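Local atomic coordinates of 2-oxoadipate dioxygenase/decarboxylase (Pseudomonas putida, PDB entry 6W1G), a protein that uses iron(II) and O2 to decarboxylate and hydroxylate 2-oxoadipate, giving D-2-hydroxyglutarate in the catabolism of D-lysine. Residues P247-E253 and R265-F269. Residues are numbered along the deposited sequence; the frame is centred on the assembly and turned at random.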
loop_
_atom_site.group_PDB
_atom_site.type_symbol
_atom_site.label_atom_id
_atom_site.label_comp_id
_atom_site.label_asym_id
_atom_site.label_seq_id
_atom_site.Cartn_x
_atom_site.Cartn_y
_atom_site.Cartn_z
ATOM N N PRO A 247 -7.820 -18.233 -9.353
ATOM C CA PRO A 247 -6.969 -17.969 -10.519
ATOM C C PRO A 247 -6.827 -16.477 -10.688
ATOM O O PRO A 247 -7.841 -15.754 -10.789
ATOM C CB PRO A 247 -7.746 -18.575 -11.691
ATOM C CG PRO A 247 -9.120 -18.658 -11.228
ATOM C CD PRO A 247 -9.059 -18.908 -9.735
ATOM N N PRO A 248 -5.615 -15.973 -10.744
ATOM C CA PRO A 248 -5.478 -14.524 -10.836
ATOM C C PRO A 248 -5.440 -14.104 -12.290
ATOM O O PRO A 248 -5.318 -14.916 -13.206
ATOM C CB PRO A 248 -4.116 -14.267 -10.208
ATOM C CG PRO A 248 -3.309 -15.479 -10.595
ATOM C CD PRO A 248 -4.314 -16.627 -10.497
ATOM N N LYS A 249 -5.535 -12.802 -12.477
ATOM C CA LYS A 249 -5.246 -12.236 -13.772
ATOM C C LYS A 249 -3.823 -12.580 -14.168
ATOM O O LYS A 249 -2.876 -12.443 -13.374
ATOM C CB LYS A 249 -5.442 -10.728 -13.687
ATOM C CG LYS A 249 -6.884 -10.279 -13.393
ATOM C CD LYS A 249 -7.842 -10.524 -14.527
ATOM C CE LYS A 249 -9.015 -9.537 -14.415
ATOM N NZ LYS A 249 -10.326 -10.167 -14.718
ATOM N N ALA A 250 -3.662 -13.070 -15.390
ATOM C CA ALA A 250 -2.329 -13.365 -15.897
ATOM C C ALA A 250 -1.481 -12.112 -16.049
ATOM O O ALA A 250 -0.267 -12.181 -15.869
ATOM C CB ALA A 250 -2.433 -14.043 -17.251
ATOM N N VAL A 251 -2.084 -10.978 -16.402
ATOM C CA VAL A 251 -1.348 -9.727 -16.445
ATOM C C VAL A 251 -0.999 -9.300 -15.026
ATOM O O VAL A 251 -1.866 -9.127 -14.168
ATOM C CB VAL A 251 -2.179 -8.643 -17.130
ATOM C CG1 VAL A 251 -1.516 -7.297 -16.993
ATOM C CG2 VAL A 251 -2.405 -8.964 -18.598
ATOM N N VAL A 252 0.274 -9.107 -14.765
ATOM C CA VAL A 252 0.744 -8.605 -13.490
ATOM C C VAL A 252 1.056 -7.132 -13.674
ATOM O O VAL A 252 1.834 -6.765 -14.573
ATOM C CB VAL A 252 1.975 -9.401 -13.024
ATOM C CG1 VAL A 252 2.531 -8.813 -11.740
ATOM C CG2 VAL A 252 1.625 -10.866 -12.844
ATOM N N GLU A 253 0.481 -6.287 -12.811
ATOM C CA GLU A 253 0.794 -4.867 -12.853
ATOM C C GLU A 253 2.141 -4.614 -12.209
ATOM O O GLU A 253 2.512 -5.311 -11.263
ATOM C CB GLU A 253 -0.269 -4.056 -12.115
ATOM C CG GLU A 253 -1.660 -4.191 -12.722
ATOM C CD GLU A 253 -2.643 -3.312 -12.006
ATOM O OE1 GLU A 253 -3.325 -3.804 -11.078
ATOM O OE2 GLU A 253 -2.692 -2.112 -12.332
ATOM N N ARG A 265 4.819 -5.224 -7.614
ATOM C CA ARG A 265 4.071 -5.988 -8.590
ATOM C C ARG A 265 2.805 -6.477 -7.919
ATOM O O ARG A 265 2.808 -6.767 -6.717
ATOM C CB ARG A 265 4.856 -7.179 -9.067
ATOM C CG ARG A 265 6.200 -6.821 -9.677
ATOM C CD ARG A 265 6.939 -8.036 -10.245
ATOM N NE ARG A 265 6.354 -8.401 -11.530
ATOM C CZ ARG A 265 6.367 -9.612 -12.072
ATOM N NH1 ARG A 265 6.932 -10.622 -11.444
ATOM N NH2 ARG A 265 5.808 -9.797 -13.272
ATOM N N GLN A 266 1.694 -6.520 -8.666
ATOM C CA GLN A 266 0.425 -6.919 -8.070
ATOM C C GLN A 266 -0.483 -7.605 -9.093
ATOM O O GLN A 266 -0.397 -7.350 -10.305
ATOM C CB GLN A 266 -0.339 -5.733 -7.491
ATOM C CG GLN A 266 -0.728 -4.704 -8.523
ATOM C CD GLN A 266 -1.337 -3.398 -7.977
ATOM O OE1 GLN A 266 -0.952 -2.864 -6.911
ATOM N NE2 GLN A 266 -2.276 -2.863 -8.741
ATOM N N THR A 267 -1.345 -8.484 -8.594
ATOM C CA THR A 267 -2.412 -9.026 -9.438
ATOM C C THR A 267 -3.606 -9.302 -8.531
ATOM O O THR A 267 -3.533 -9.170 -7.306
ATOM C CB THR A 267 -1.981 -10.231 -10.305
ATOM O OG1 THR A 267 -3.021 -10.512 -11.239
ATOM C CG2 THR A 267 -1.671 -11.425 -9.490
ATOM N N SER A 268 -4.719 -9.648 -9.150
ATOM C CA SER A 268 -6.014 -9.725 -8.490
ATOM C C SER A 268 -6.713 -11.032 -8.833
ATOM O O SER A 268 -6.334 -11.755 -9.769
ATOM C CB SER A 268 -6.920 -8.523 -8.887
ATOM O OG SER A 268 -7.185 -8.597 -10.283
ATOM N N PHE A 269 -7.736 -11.323 -8.032
ATOM C CA PHE A 269 -8.534 -12.535 -8.236
ATOM C C PHE A 269 -9.911 -12.305 -7.648
ATOM O O PHE A 269 -10.110 -11.454 -6.776
ATOM C CB PHE A 269 -7.853 -13.730 -7.567
ATOM C CG PHE A 269 -7.618 -13.597 -6.092
ATOM C CD1 PHE A 269 -6.465 -12.992 -5.593
ATOM C CD2 PHE A 269 -8.546 -14.085 -5.183
ATOM C CE1 PHE A 269 -6.274 -12.874 -4.240
ATOM C CE2 PHE A 269 -8.350 -13.973 -3.843
ATOM C CZ PHE A 269 -7.203 -13.375 -3.366
HETATM O O HOH W 1 4.587 -7.426 -14.241
#
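E253 and Q266 face each other as a single antiparallel hydrogen-bonded bridge, where the loop 247-253 runs back along strand 264-275 on the side not taken by strand 288-298, its partner in a two-stranded antiparallel sheet. E253 N meets Q266 O at 2.9 Å and Q266 N returns to E253 O at 3.0 Å. Their side chains pair as well: Q266 NE2 reaches E253 OE1 at 2.7 Å, nearly straight at 166°. The acceptor lies in the amide plane, yet the amide arrives from above the carboxylate, the two planes standing 74° apart. The side chain of Q266 also touches E294, a metal ligand, so E253 may help to position this neighbour of the nickel-occupied iron site.

Beyond the bridge the loop bulges away from the strand, and T267 spans the gap. With its hydroxyl anti to the backbone N (chi1 -170°), OG1 donates to K249 O at 2.9 Å, while CG2 lies against P248 CB. Past it, K249 N bonds to S268 O.

V252 CG1 sits over one face of the R265 guanidinium, 3.7 Å from NH2, the two side chains crossing at about a right angle. R265 NH1 makes a salt bridge with D235; at the guanidinium edge, in its plane, a water accepts from R265 NH2 at 2.8 Å and lies 2.9 Å from V252 O, one of several acceptors competing for its protons.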